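Local coordinates for protein (tenascin) (Gallus gallus, PDB 1QR4), which probably contributes to extracellular-matrix adhesion as a two-domain fibronectin type III segment of tenascin, from the region that binds heparin and contactin, at residues A111-T116 with V162-V167; F60-L65 with Y71-V76; L23-R28 with Y37-V42. One frame throughout, in Å; residues are numbered along the deposited sequence.

Interaction 1 (A111-T116 with V162-V167); sequences ATVSWT and VNIISV
I164 pushes the end of its longer branch between V113 and W115, and much of the contact turns on that single methyl. Its CD1 lies 3.5 Å from CE3 of W115 and 3.8 Å from CG2 of V113. The isoleucine is stretched out: CG1 sits beside the backbone N (chi1 -60°) and the chain then continues straight, which carries CD1 across to strand 111-115. The shorter branch is used as well, for CG2 stands 4.3 Å above one face of the W115 ring, shifted toward its rim, while CD1 approaches the benzo side obliquely. W115 has its CG tucked between the backbone N and the carbonyl carbon (chi1 55°), which swings the indole out across the strand, somewhat back toward V113, so that its benzo ring meets I164. V113 runs alongside I164, the two pointing opposite ways, and its CG2 also touches V162 CG1 at 4.3 Å. No hydrogen bond joins the two segments, and all four residues are buried. Y125 meets the indole with a tilted ring, and I101 packs on both V162 and I164. The axes of 111-115 and 162-167 pass 9.5 Å apart at 41°, the spacing of facing sheets. This is the hydrophobic core of a fibronectin type III β-sandwich, with a buried tryptophan from the second strand of the three-stranded sheet packed against the sixth strand of the domain.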
ATOM      1  N   ALA A 111      18.150   4.968 -22.280  1.00 54.35           N
ATOM      2  CA  ALA A 111      16.838   5.590 -22.149  1.00 47.58           C
ATOM      3  C   ALA A 111      16.635   6.241 -20.797  1.00 47.60           C
ATOM      4  O   ALA A 111      17.098   5.743 -19.771  1.00 55.94           O
ATOM      5  CB  ALA A 111      15.740   4.571 -22.399  1.00 54.62           C
ATOM      6  N   THR A 112      15.933   7.365 -20.810  1.00 43.68           N
ATOM      7  CA  THR A 112      15.640   8.098 -19.597  1.00 52.27           C
ATOM      8  C   THR A 112      14.240   7.730 -19.113  1.00 55.47           C
ATOM      9  O   THR A 112      13.240   8.157 -19.701  1.00 57.63           O
ATOM     10  CB  THR A 112      15.717   9.642 -19.828  1.00 63.54           C
ATOM     11  OG1 THR A 112      17.074  10.027 -20.085  1.00 76.36           O
ATOM     12  CG2 THR A 112      15.204  10.422 -18.606  1.00 62.24           C
ATOM     13  N   VAL A 113      14.177   6.892 -18.078  1.00 50.33           N
ATOM     14  CA  VAL A 113      12.901   6.504 -17.488  1.00 34.70           C
ATOM     15  C   VAL A 113      12.593   7.511 -16.387  1.00 33.07           C
ATOM     16  O   VAL A 113      13.476   7.911 -15.632  1.00 38.17           O
ATOM     17  CB  VAL A 113      12.933   5.058 -16.946  1.00 36.28           C
ATOM     18  CG1 VAL A 113      14.151   4.832 -16.091  1.00 28.76           C
ATOM     19  CG2 VAL A 113      11.664   4.765 -16.178  1.00 38.38           C
ATOM     20  N   SER A 114      11.353   7.977 -16.356  1.00 30.69           N
ATOM     21  CA  SER A 114      10.920   8.958 -15.373  1.00 34.61           C
ATOM     22  C   SER A 114       9.600   8.496 -14.741  1.00 37.29           C
ATOM     23  O   SER A 114       8.902   7.648 -15.305  1.00 39.85           O
ATOM     24  CB  SER A 114      10.749  10.307 -16.062  1.00 28.44           C
ATOM     25  OG  SER A 114      10.163  11.257 -15.199  1.00 56.23           O
ATOM     26  N   TRP A 115       9.274   9.016 -13.557  1.00 42.06           N
ATOM     27  CA  TRP A 115       8.031   8.627 -12.866  1.00 42.64           C
ATOM     28  C   TRP A 115       7.462   9.733 -12.019  1.00 27.85           C
ATOM     29  O   TRP A 115       8.184  10.604 -11.576  1.00 34.85           O
ATOM     30  CB  TRP A 115       8.264   7.417 -11.956  1.00 33.45           C
ATOM     31  CG  TRP A 115       9.358   7.650 -10.978  1.00 37.25           C
ATOM     32  CD1 TRP A 115       9.247   8.220  -9.746  1.00 30.01           C
ATOM     33  CD2 TRP A 115      10.755   7.392 -11.183  1.00 35.36           C
ATOM     34  NE1 TRP A 115      10.489   8.346  -9.174  1.00 38.28           N
ATOM     35  CE2 TRP A 115      11.434   7.846 -10.030  1.00 29.53           C
ATOM     36  CE3 TRP A 115      11.499   6.824 -12.231  1.00 22.68           C
ATOM     37  CZ2 TRP A 115      12.828   7.752  -9.891  1.00 37.99           C
ATOM     38  CZ3 TRP A 115      12.889   6.730 -12.094  1.00 35.04           C
ATOM     39  CH2 TRP A 115      13.534   7.193 -10.930  1.00 34.18           C
ATOM     40  N   THR A 116       6.159   9.699 -11.790  1.00 43.01           N
ATOM     41  CA  THR A 116       5.551  10.724 -10.964  1.00 51.88           C
ATOM     42  C   THR A 116       5.398  10.193  -9.536  1.00 55.34           C
ATOM     43  O   THR A 116       4.800   9.141  -9.293  1.00 51.68           O
ATOM     44  CB  THR A 116       4.216  11.270 -11.548  1.00 54.18           C
ATOM     45  OG1 THR A 116       3.139  10.374 -11.255  1.00 68.02           O
ATOM     46  CG2 THR A 116       4.342  11.456 -13.069  1.00 60.99           C
ATOM     47  N   VAL A 162       9.995  -2.777 -17.538  1.00 24.67           N
ATOM     48  CA  VAL A 162      10.559  -1.883 -16.533  1.00 30.64           C
ATOM     49  C   VAL A 162       9.622  -1.599 -15.395  1.00 30.52           C
ATOM     50  O   VAL A 162       8.629  -0.907 -15.565  1.00 39.22           O
ATOM     51  CB  VAL A 162      10.972  -0.521 -17.135  1.00 41.63           C
ATOM     52  CG1 VAL A 162      11.420   0.448 -16.036  1.00 24.61           C
ATOM     53  CG2 VAL A 162      12.084  -0.719 -18.147  1.00 42.45           C
ATOM     54  N   ASN A 163      10.034  -2.048 -14.213  1.00 37.23           N
ATOM     55  CA  ASN A 163       9.283  -1.893 -12.976  1.00 27.55           C
ATOM     56  C   ASN A 163       9.946  -0.876 -12.065  1.00 23.07           C
ATOM     57  O   ASN A 163      11.172  -0.777 -12.002  1.00 26.17           O
ATOM     58  CB  ASN A 163       9.227  -3.228 -12.248  1.00 16.42           C
ATOM     59  CG  ASN A 163       8.769  -4.368 -13.147  1.00 36.24           C
ATOM     60  OD1 ASN A 163       9.560  -5.232 -13.528  1.00 42.41           O
ATOM     61  ND2 ASN A 163       7.482  -4.386 -13.474  1.00 38.94           N
ATOM     62  N   ILE A 164       9.122  -0.120 -11.358  1.00 31.66           N
ATOM     63  CA  ILE A 164       9.600   0.883 -10.414  1.00 35.95           C
ATOM     64  C   ILE A 164       8.832   0.685  -9.104  1.00 34.48           C
ATOM     65  O   ILE A 164       7.604   0.525  -9.109  1.00 34.98           O
ATOM     66  CB  ILE A 164       9.384   2.302 -10.946  1.00 32.64           C
ATOM     67  CG1 ILE A 164      10.141   2.465 -12.269  1.00 46.61           C
ATOM     68  CG2 ILE A 164       9.866   3.329  -9.923  1.00 17.65           C
ATOM     69  CD1 ILE A 164       9.914   3.798 -12.953  1.00 46.51           C
ATOM     70  N   ILE A 165       9.564   0.661  -7.991  1.00 34.30           N
ATOM     71  CA  ILE A 165       8.970   0.448  -6.672  1.00 26.53           C
ATOM     72  C   ILE A 165       9.443   1.506  -5.703  1.00 28.78           C
ATOM     73  O   ILE A 165      10.603   1.903  -5.758  1.00 33.36           O
ATOM     74  CB  ILE A 165       9.412  -0.921  -6.122  1.00 18.35           C
ATOM     75  CG1 ILE A 165       8.669  -2.040  -6.834  1.00 34.00           C
ATOM     76  CG2 ILE A 165       9.182  -1.021  -4.638  1.00 41.92           C
ATOM     77  CD1 ILE A 165       9.158  -3.423  -6.468  1.00 48.33           C
ATOM     78  N   SER A 166       8.546   1.975  -4.835  1.00 24.93           N
ATOM     79  CA  SER A 166       8.904   2.965  -3.807  1.00 23.92           C
ATOM     80  C   SER A 166       9.390   2.217  -2.570  1.00 28.91           C
ATOM     81  O   SER A 166       8.877   1.134  -2.246  1.00 37.45           O
ATOM     82  CB  SER A 166       7.702   3.791  -3.376  1.00 19.11           C
ATOM     83  OG  SER A 166       7.131   4.466  -4.465  1.00 42.09           O
ATOM     84  N   VAL A 167      10.347   2.808  -1.861  1.00 32.20           N
ATOM     85  CA  VAL A 167      10.884   2.196  -0.653  1.00 38.94           C
ATOM     86  C   VAL A 167      11.004   3.218   0.474  1.00 43.38           C
ATOM     87  O   VAL A 167      11.471   4.337   0.275  1.00 46.74           O
ATOM     88  CB  VAL A 167      12.273   1.561  -0.900  1.00 31.26           C
ATOM     89  CG1 VAL A 167      12.753   0.852   0.360  1.00 57.48           C
ATOM     90  CG2 VAL A 167      12.214   0.582  -2.040  1.00 35.45           C
TER

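Interaction 2 (F60-L65 with Y71-V76); sequences FILRGL and YTISLV
Y71 packs on L65 in a tyrosine corner, a hallmark of Greek-key β-sandwiches such as fibronectin type III domains, where the chain passes from one sheet to the other. Y71 starts with CG beside its backbone N (chi1 -69°), and its ring reaches from strand 70-78 back to the turn just after strand 59-63. There the phenol meets L65: OH is 3.4 Å from L65 CB, and the same CB is 3.8 Å from Y71 CE1. The two leucine methyls continue the contact along the ring, CD1 lying 4.0 Å from Y71 CE1 and CD2, over one face, 4.0 Å from CZ. The polar end of the phenol is hydrogen-bonded to the backbone N of D66, the residue after L65. One layer deeper, L62 and I73 extend toward each other and touch tip to tip, L62 CD2 against I73 CD1 at 4.2 Å. I73 gets there with a long branch that runs on nearly straight (chi2 164°). L39 and Y41 border this layer from strand 36-42, and L23 lies against L65. The two segments share no hydrogen bond, and the contact is largely apolar apart from the phenol oxygen, which packs against L65 CB. The phenol thus serves two ends at once: its ring is part of the greasy interior, while its hydroxyl bonds the amide of D66, which probably helps to hold the connection between the sheets in place.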
ATOM      1  N   PHE A  60     -14.466  -7.155   7.260  1.00 22.91           N
ATOM      2  CA  PHE A  60     -14.831  -5.867   6.682  1.00 19.61           C
ATOM      3  C   PHE A  60     -13.573  -5.235   6.133  1.00 23.63           C
ATOM      4  O   PHE A  60     -12.546  -5.229   6.811  1.00 34.18           O
ATOM      5  CB  PHE A  60     -15.431  -4.969   7.767  1.00 17.83           C
ATOM      6  CG  PHE A  60     -15.491  -3.505   7.407  1.00 19.02           C
ATOM      7  CD1 PHE A  60     -14.372  -2.689   7.549  1.00 30.14           C
ATOM      8  CD2 PHE A  60     -16.674  -2.940   6.946  1.00 20.67           C
ATOM      9  CE1 PHE A  60     -14.429  -1.336   7.236  1.00 33.01           C
ATOM     10  CE2 PHE A  60     -16.743  -1.586   6.626  1.00 30.41           C
ATOM     11  CZ  PHE A  60     -15.619  -0.783   6.771  1.00 28.93           C
ATOM     12  N   ILE A  61     -13.649  -4.724   4.901  1.00 31.81           N
ATOM     13  CA  ILE A  61     -12.501  -4.063   4.265  1.00 34.35           C
ATOM     14  C   ILE A  61     -12.555  -2.574   4.543  1.00 27.02           C
ATOM     15  O   ILE A  61     -13.486  -1.876   4.135  1.00 35.21           O
ATOM     16  CB  ILE A  61     -12.464  -4.244   2.732  1.00 34.87           C
ATOM     17  CG1 ILE A  61     -12.431  -5.724   2.354  1.00 38.08           C
ATOM     18  CG2 ILE A  61     -11.223  -3.567   2.171  1.00 50.42           C
ATOM     19  CD1 ILE A  61     -11.141  -6.396   2.681  1.00 32.91           C
ATOM     20  N   LEU A  62     -11.563  -2.103   5.276  1.00 27.87           N
ATOM     21  CA  LEU A  62     -11.478  -0.699   5.614  1.00 26.73           C
ATOM     22  C   LEU A  62     -10.899   0.029   4.402  1.00 38.64           C
ATOM     23  O   LEU A  62      -9.887  -0.386   3.843  1.00 54.59           O
ATOM     24  CB  LEU A  62     -10.585  -0.547   6.834  1.00 26.40           C
ATOM     25  CG  LEU A  62     -10.587   0.795   7.538  1.00 27.51           C
ATOM     26  CD1 LEU A  62     -11.996   1.361   7.656  1.00 31.42           C
ATOM     27  CD2 LEU A  62      -9.977   0.560   8.898  1.00 31.51           C
ATOM     28  N   ARG A  63     -11.548   1.108   3.983  1.00 46.11           N
ATOM     29  CA  ARG A  63     -11.090   1.848   2.808  1.00 39.86           C
ATOM     30  C   ARG A  63     -11.018   3.364   2.991  1.00 42.07           C
ATOM     31  O   ARG A  63     -11.591   3.934   3.937  1.00 44.51           O
ATOM     32  CB  ARG A  63     -12.016   1.536   1.621  1.00 51.95           C
ATOM     33  CG  ARG A  63     -11.966   0.092   1.118  1.00 64.89           C
ATOM     34  CD  ARG A  63     -13.120  -0.191   0.168  1.00 70.79           C
ATOM     35  NE  ARG A  63     -14.405  -0.231   0.867  1.00 95.79           N
ATOM     36  CZ  ARG A  63     -15.193  -1.302   0.941  1.00 95.82           C
ATOM     37  NH1 ARG A  63     -14.837  -2.437   0.351  1.00 91.95           N
ATOM     38  NH2 ARG A  63     -16.325  -1.248   1.634  1.00 89.80           N
ATOM     39  N   GLY A  64     -10.327   4.014   2.058  1.00 38.69           N
ATOM     40  CA  GLY A  64     -10.206   5.462   2.094  1.00 38.66           C
ATOM     41  C   GLY A  64      -9.089   5.964   2.975  1.00 40.34           C
ATOM     42  O   GLY A  64      -9.092   7.111   3.412  1.00 43.29           O
ATOM     43  N   LEU A  65      -8.100   5.108   3.183  1.00 44.25           N
ATOM     44  CA  LEU A  65      -6.964   5.436   4.023  1.00 44.08           C
ATOM     45  C   LEU A  65      -5.813   6.061   3.223  1.00 43.24           C
ATOM     46  O   LEU A  65      -5.852   6.095   1.995  1.00 51.30           O
ATOM     47  CB  LEU A  65      -6.495   4.157   4.736  1.00 42.97           C
ATOM     48  CG  LEU A  65      -7.583   3.290   5.379  1.00 22.00           C
ATOM     49  CD1 LEU A  65      -6.943   2.110   6.081  1.00 20.00           C
ATOM     50  CD2 LEU A  65      -8.414   4.111   6.341  1.00 16.52           C
ATOM     51  N   TYR A  71      -2.464   3.175  11.688  1.00 30.84           N
ATOM     52  CA  TYR A  71      -3.754   3.487  12.294  1.00 29.72           C
ATOM     53  C   TYR A  71      -4.043   2.668  13.556  1.00 31.11           C
ATOM     54  O   TYR A  71      -3.731   1.477  13.639  1.00 41.03           O
ATOM     55  CB  TYR A  71      -4.899   3.213  11.313  1.00 22.00           C
ATOM     56  CG  TYR A  71      -4.972   4.135  10.135  1.00 30.35           C
ATOM     57  CD1 TYR A  71      -4.317   3.828   8.944  1.00 42.43           C
ATOM     58  CD2 TYR A  71      -5.732   5.292  10.186  1.00 23.01           C
ATOM     59  CE1 TYR A  71      -4.421   4.645   7.836  1.00 34.71           C
ATOM     60  CE2 TYR A  71      -5.841   6.117   9.079  1.00 45.50           C
ATOM     61  CZ  TYR A  71      -5.182   5.784   7.906  1.00 41.45           C
ATOM     62  OH  TYR A  71      -5.281   6.598   6.804  1.00 60.49           O
ATOM     63  N   THR A  72      -4.661   3.309  14.535  1.00 32.79           N
ATOM     64  CA  THR A  72      -5.038   2.612  15.739  1.00 30.06           C
ATOM     65  C   THR A  72      -6.472   2.221  15.440  1.00 23.22           C
ATOM     66  O   THR A  72      -7.323   3.088  15.240  1.00 25.59           O
ATOM     67  CB  THR A  72      -4.989   3.534  16.964  1.00 32.88           C
ATOM     68  OG1 THR A  72      -3.642   3.977  17.163  1.00 41.58           O
ATOM     69  CG2 THR A  72      -5.461   2.796  18.210  1.00 36.36           C
ATOM     70  N   ILE A  73      -6.724   0.923  15.322  1.00 23.89           N
ATOM     71  CA  ILE A  73      -8.070   0.456  15.029  1.00 20.06           C
ATOM     72  C   ILE A  73      -8.683  -0.207  16.248  1.00 25.32           C
ATOM     73  O   ILE A  73      -8.059  -1.054  16.883  1.00 27.51           O
ATOM     74  CB  ILE A  73      -8.082  -0.561  13.842  1.00 25.74           C
ATOM     75  CG1 ILE A  73      -7.466   0.076  12.594  1.00 28.03           C
ATOM     76  CG2 ILE A  73      -9.524  -0.965  13.499  1.00 10.68           C
ATOM     77  CD1 ILE A  73      -7.071  -0.910  11.508  1.00 18.84           C
ATOM     78  N   SER A  74      -9.907   0.193  16.571  1.00 34.19           N
ATOM     79  CA  SER A  74     -10.643  -0.384  17.688  1.00 32.77           C
ATOM     80  C   SER A  74     -12.095  -0.691  17.334  1.00 16.87           C
ATOM     81  O   SER A  74     -12.815   0.115  16.745  1.00 22.12           O
ATOM     82  CB  SER A  74     -10.565   0.497  18.943  1.00 37.39           C
ATOM     83  OG  SER A  74     -11.036   1.807  18.694  1.00 57.34           O
ATOM     84  N   LEU A  75     -12.503  -1.891  17.707  1.00 25.47           N
ATOM     85  CA  LEU A  75     -13.844  -2.372  17.458  1.00 24.47           C
ATOM     86  C   LEU A  75     -14.535  -2.599  18.791  1.00 32.68           C
ATOM     87  O   LEU A  75     -13.915  -3.041  19.759  1.00 29.62           O
ATOM     88  CB  LEU A  75     -13.777  -3.688  16.694  1.00 18.03           C
ATOM     89  CG  LEU A  75     -15.110  -4.220  16.217  1.00  7.22           C
ATOM     90  CD1 LEU A  75     -15.681  -3.296  15.167  1.00 12.69           C
ATOM     91  CD2 LEU A  75     -14.891  -5.576  15.664  1.00 29.19           C
ATOM     92  N   VAL A  76     -15.834  -2.342  18.814  1.00 32.54           N
ATOM     93  CA  VAL A  76     -16.630  -2.496  20.013  1.00 37.34           C
ATOM     94  C   VAL A  76     -18.052  -2.926  19.670  1.00 33.61           C
ATOM     95  O   VAL A  76     -18.620  -2.482  18.673  1.00 33.51           O
ATOM     96  CB  VAL A  76     -16.673  -1.166  20.803  1.00 31.82           C
ATOM     97  CG1 VAL A  76     -17.080  -0.027  19.899  1.00 32.37           C
ATOM     98  CG2 VAL A  76     -17.638  -1.266  21.960  1.00 39.42           C
TER

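Interaction 3 (L23-R28 with Y37-V42); sequences LSLRWR and YRLTYV
Y37 turns the face of its ring to the edge of the W27 indole. Its CB points toward strand 23-28, and a chi1 of -67° sets CG beside the backbone N. From there the ring runs out past the tryptophan, whose CZ2 stands 4.3 Å above its centre. Farther along, CE1 lies 3.5 Å from W27 NE1, CE2 is more distant at 4.0 Å, and CZ comes within 3.3 Å of the same nitrogen. At the tip, OH sits in the plane of the indole at its edge and accepts a weak hydrogen bond from W27 NE1, 3.3 Å long with an N-H...O angle of 158°. The rings form an offset edge-to-face pair, planes at 67°. F34 adds a second edge-to-face partner for the tyrosine. Deeper between the sheets, L25 CD1 meets L39 CD2 at 3.6 Å, tip to tip. R38, part of the putative heparin-binding site, is salt-bridged to E50. The contact joins strand 22-28 of the three-stranded sheet to strand 36-42 of the four-stranded sheet in the core of the first fibronectin type III β-sandwich. The buried indole N-H is thus held weakly by the phenol oxygen, a polar touch within an otherwise apolar interface.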
ATOM      1  N   LEU A  23      -7.275  -1.806   4.307  1.00 23.82           N
ATOM      2  CA  LEU A  23      -6.875  -2.763   5.324  1.00 12.50           C
ATOM      3  C   LEU A  23      -8.046  -3.689   5.461  1.00 12.07           C
ATOM      4  O   LEU A  23      -9.194  -3.253   5.441  1.00 15.91           O
ATOM      5  CB  LEU A  23      -6.612  -2.084   6.654  1.00 21.22           C
ATOM      6  CG  LEU A  23      -5.275  -1.352   6.738  1.00 34.07           C
ATOM      7  CD1 LEU A  23      -5.230  -0.536   8.011  1.00 30.07           C
ATOM      8  CD2 LEU A  23      -4.121  -2.339   6.682  1.00 24.97           C
ATOM      9  N   SER A  24      -7.751  -4.978   5.543  1.00 18.55           N
ATOM     10  CA  SER A  24      -8.780  -5.995   5.685  1.00 19.79           C
ATOM     11  C   SER A  24      -8.878  -6.454   7.159  1.00 29.91           C
ATOM     12  O   SER A  24      -7.919  -6.978   7.741  1.00 30.69           O
ATOM     13  CB  SER A  24      -8.449  -7.164   4.766  1.00 28.05           C
ATOM     14  OG  SER A  24      -9.472  -8.135   4.831  1.00 61.85           O
ATOM     15  N   LEU A  25     -10.036  -6.224   7.766  1.00 31.98           N
ATOM     16  CA  LEU A  25     -10.246  -6.583   9.159  1.00 23.67           C
ATOM     17  C   LEU A  25     -11.045  -7.865   9.357  1.00 33.19           C
ATOM     18  O   LEU A  25     -12.023  -8.135   8.640  1.00 32.24           O
ATOM     19  CB  LEU A  25     -10.956  -5.441   9.881  1.00 28.36           C
ATOM     20  CG  LEU A  25     -10.303  -4.063   9.797  1.00 22.26           C
ATOM     21  CD1 LEU A  25     -11.266  -3.019  10.320  1.00 22.96           C
ATOM     22  CD2 LEU A  25      -9.008  -4.051  10.570  1.00 25.88           C
ATOM     23  N   ARG A  26     -10.648  -8.625  10.378  1.00 27.51           N
ATOM     24  CA  ARG A  26     -11.317  -9.871  10.720  1.00 24.65           C
ATOM     25  C   ARG A  26     -11.290 -10.072  12.235  1.00 29.45           C
ATOM     26  O   ARG A  26     -10.307  -9.747  12.891  1.00 25.57           O
ATOM     27  CB  ARG A  26     -10.661 -11.034   9.994  1.00 31.23           C
ATOM     28  CG  ARG A  26     -11.468 -12.288  10.018  1.00 41.07           C
ATOM     29  CD  ARG A  26     -10.963 -13.257   8.980  1.00 43.85           C
ATOM     30  NE  ARG A  26     -11.572 -14.565   9.167  1.00 38.19           N
ATOM     31  CZ  ARG A  26     -10.922 -15.627   9.620  1.00 51.80           C
ATOM     32  NH1 ARG A  26      -9.627 -15.538   9.926  1.00 50.62           N
ATOM     33  NH2 ARG A  26     -11.575 -16.770   9.796  1.00 35.93           N
ATOM     34  N   TRP A  27     -12.387 -10.602  12.775  1.00 30.31           N
ATOM     35  CA  TRP A  27     -12.519 -10.822  14.211  1.00 26.42           C
ATOM     36  C   TRP A  27     -13.562 -11.867  14.556  1.00 29.97           C
ATOM     37  O   TRP A  27     -14.300 -12.344  13.692  1.00 27.12           O
ATOM     38  CB  TRP A  27     -12.950  -9.532  14.885  1.00 29.79           C
ATOM     39  CG  TRP A  27     -14.298  -9.113  14.448  1.00 17.43           C
ATOM     40  CD1 TRP A  27     -15.485  -9.474  15.000  1.00 36.52           C
ATOM     41  CD2 TRP A  27     -14.611  -8.275  13.337  1.00 28.56           C
ATOM     42  NE1 TRP A  27     -16.526  -8.918  14.302  1.00 27.99           N
ATOM     43  CE2 TRP A  27     -16.018  -8.178  13.271  1.00 14.85           C
ATOM     44  CE3 TRP A  27     -13.838  -7.600  12.381  1.00 35.42           C
ATOM     45  CZ2 TRP A  27     -16.673  -7.439  12.292  1.00 21.44           C
ATOM     46  CZ3 TRP A  27     -14.490  -6.862  11.399  1.00 25.81           C
ATOM     47  CH2 TRP A  27     -15.898  -6.790  11.363  1.00 36.51           C
ATOM     48  N   ARG A  28     -13.645 -12.169  15.849  1.00 22.57           N
ATOM     49  CA  ARG A  28     -14.617 -13.124  16.335  1.00 24.19           C
ATOM     50  C   ARG A  28     -15.829 -12.402  16.866  1.00 34.69           C
ATOM     51  O   ARG A  28     -15.714 -11.343  17.480  1.00 42.94           O
ATOM     52  CB  ARG A  28     -14.046 -14.008  17.424  1.00 26.28           C
ATOM     53  CG  ARG A  28     -13.569 -15.330  16.916  1.00 23.95           C
ATOM     54  CD  ARG A  28     -13.672 -16.358  18.000  1.00 59.57           C
ATOM     55  NE  ARG A  28     -13.057 -17.621  17.610  1.00 82.01           N
ATOM     56  CZ  ARG A  28     -11.788 -17.757  17.220  1.00 82.35           C
ATOM     57  NH1 ARG A  28     -10.973 -16.700  17.152  1.00 45.82           N
ATOM     58  NH2 ARG A  28     -11.326 -18.967  16.914  1.00 70.92           N
ATOM     59  N   TYR A  37     -21.903  -3.246  15.552  1.00 45.08           N
ATOM     60  CA  TYR A  37     -20.519  -2.987  15.898  1.00 32.64           C
ATOM     61  C   TYR A  37     -20.203  -1.553  15.527  1.00 31.94           C
ATOM     62  O   TYR A  37     -20.842  -0.980  14.658  1.00 35.28           O
ATOM     63  CB  TYR A  37     -19.587  -3.870  15.072  1.00 21.31           C
ATOM     64  CG  TYR A  37     -19.636  -5.354  15.343  1.00 19.48           C
ATOM     65  CD1 TYR A  37     -18.831  -5.927  16.321  1.00 13.62           C
ATOM     66  CD2 TYR A  37     -20.377  -6.204  14.527  1.00 17.75           C
ATOM     67  CE1 TYR A  37     -18.757  -7.316  16.472  1.00 15.21           C
ATOM     68  CE2 TYR A  37     -20.303  -7.587  14.670  1.00 26.78           C
ATOM     69  CZ  TYR A  37     -19.489  -8.134  15.642  1.00 21.25           C
ATOM     70  OH  TYR A  37     -19.396  -9.503  15.768  1.00 32.61           O
ATOM     71  N   ARG A  38     -19.220  -0.970  16.196  1.00 26.41           N
ATOM     72  CA  ARG A  38     -18.796   0.375  15.879  1.00 23.65           C
ATOM     73  C   ARG A  38     -17.296   0.267  15.720  1.00 35.53           C
ATOM     74  O   ARG A  38     -16.606  -0.259  16.585  1.00 40.40           O
ATOM     75  CB  ARG A  38     -19.145   1.348  16.990  1.00 26.76           C
ATOM     76  CG  ARG A  38     -18.702   2.762  16.699  1.00 40.83           C
ATOM     77  CD  ARG A  38     -18.866   3.622  17.919  1.00 68.02           C
ATOM     78  NE  ARG A  38     -17.745   4.542  18.070  1.00 90.23           N
ATOM     79  CZ  ARG A  38     -17.824   5.737  18.650  1.00 99.92           C
ATOM     80  NH1 ARG A  38     -18.981   6.174  19.141  1.00 96.49           N
ATOM     81  NH2 ARG A  38     -16.743   6.506  18.719  1.00 99.84           N
ATOM     82  N   LEU A  39     -16.806   0.690  14.566  1.00 38.88           N
ATOM     83  CA  LEU A  39     -15.386   0.630  14.266  1.00 32.16           C
ATOM     84  C   LEU A  39     -14.873   2.036  14.210  1.00 31.88           C
ATOM     85  O   LEU A  39     -15.435   2.868  13.505  1.00 41.99           O
ATOM     86  CB  LEU A  39     -15.175  -0.027  12.904  1.00 27.89           C
ATOM     87  CG  LEU A  39     -13.778  -0.060  12.305  1.00 15.49           C
ATOM     88  CD1 LEU A  39     -12.930  -0.978  13.110  1.00 20.35           C
ATOM     89  CD2 LEU A  39     -13.836  -0.545  10.872  1.00 28.98           C
ATOM     90  N   THR A  40     -13.871   2.330  15.026  1.00 35.25           N
ATOM     91  CA  THR A  40     -13.256   3.652  15.014  1.00 37.17           C
ATOM     92  C   THR A  40     -11.792   3.413  14.710  1.00 35.25           C
ATOM     93  O   THR A  40     -11.248   2.353  15.013  1.00 48.10           O
ATOM     94  CB  THR A  40     -13.394   4.399  16.364  1.00 49.16           C
ATOM     95  OG1 THR A  40     -12.890   3.578  17.420  1.00 68.83           O
ATOM     96  CG2 THR A  40     -14.849   4.745  16.659  1.00 52.67           C
ATOM     97  N   TYR A  41     -11.180   4.364  14.031  1.00 38.99           N
ATOM     98  CA  TYR A  41      -9.774   4.263  13.687  1.00 42.45           C
ATOM     99  C   TYR A  41      -9.273   5.681  13.593  1.00 43.22           C
ATOM    100  O   TYR A  41      -9.924   6.531  12.987  1.00 48.46           O
ATOM    101  CB  TYR A  41      -9.572   3.535  12.350  1.00 47.27           C
ATOM    102  CG  TYR A  41     -10.248   4.169  11.143  1.00 37.67           C
ATOM    103  CD1 TYR A  41     -11.551   3.823  10.791  1.00 29.21           C
ATOM    104  CD2 TYR A  41      -9.563   5.072  10.326  1.00 30.11           C
ATOM    105  CE1 TYR A  41     -12.153   4.352   9.654  1.00 42.33           C
ATOM    106  CE2 TYR A  41     -10.153   5.610   9.185  1.00 39.74           C
ATOM    107  CZ  TYR A  41     -11.451   5.245   8.853  1.00 55.75           C
ATOM    108  OH  TYR A  41     -12.052   5.769   7.725  1.00 54.74           O
ATOM    109  N   VAL A  42      -8.142   5.957  14.227  1.00 30.36           N
ATOM    110  CA  VAL A  42      -7.616   7.307  14.188  1.00 27.33           C
ATOM    111  C   VAL A  42      -6.270   7.322  13.497  1.00 25.62           C
ATOM    112  O   VAL A  42      -5.536   6.340  13.539  1.00 30.57           O
ATOM    113  CB  VAL A  42      -7.547   7.948  15.623  1.00 27.24           C
ATOM    114  CG1 VAL A  42      -8.651   7.392  16.506  1.00 33.87           C
ATOM    115  CG2 VAL A  42      -6.203   7.738  16.268  1.00 29.60           C
TER

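In the fold
From the N terminus, interaction 3 comes first: 23-28 and 37-42 face each other across the sandwich, closing a short loop through 29-36. Interaction 2 follows, its segments separated by the short connection 66-70. Interaction 1 closes much the longest loop, 117-161, with three whole strands and the start of a fourth. The three lie in series; none nests in or crosses another. Interactions 2 and 3 share one core, their centres about 4 Å apart: 59-63 pairs with 22-28 in one sheet, 70-78 with 36-42 in the other. Interaction 1 links the sheets of the second domain through its second and sixth strands, its centre about 31 and 35 Å from those of interactions 2 and 3.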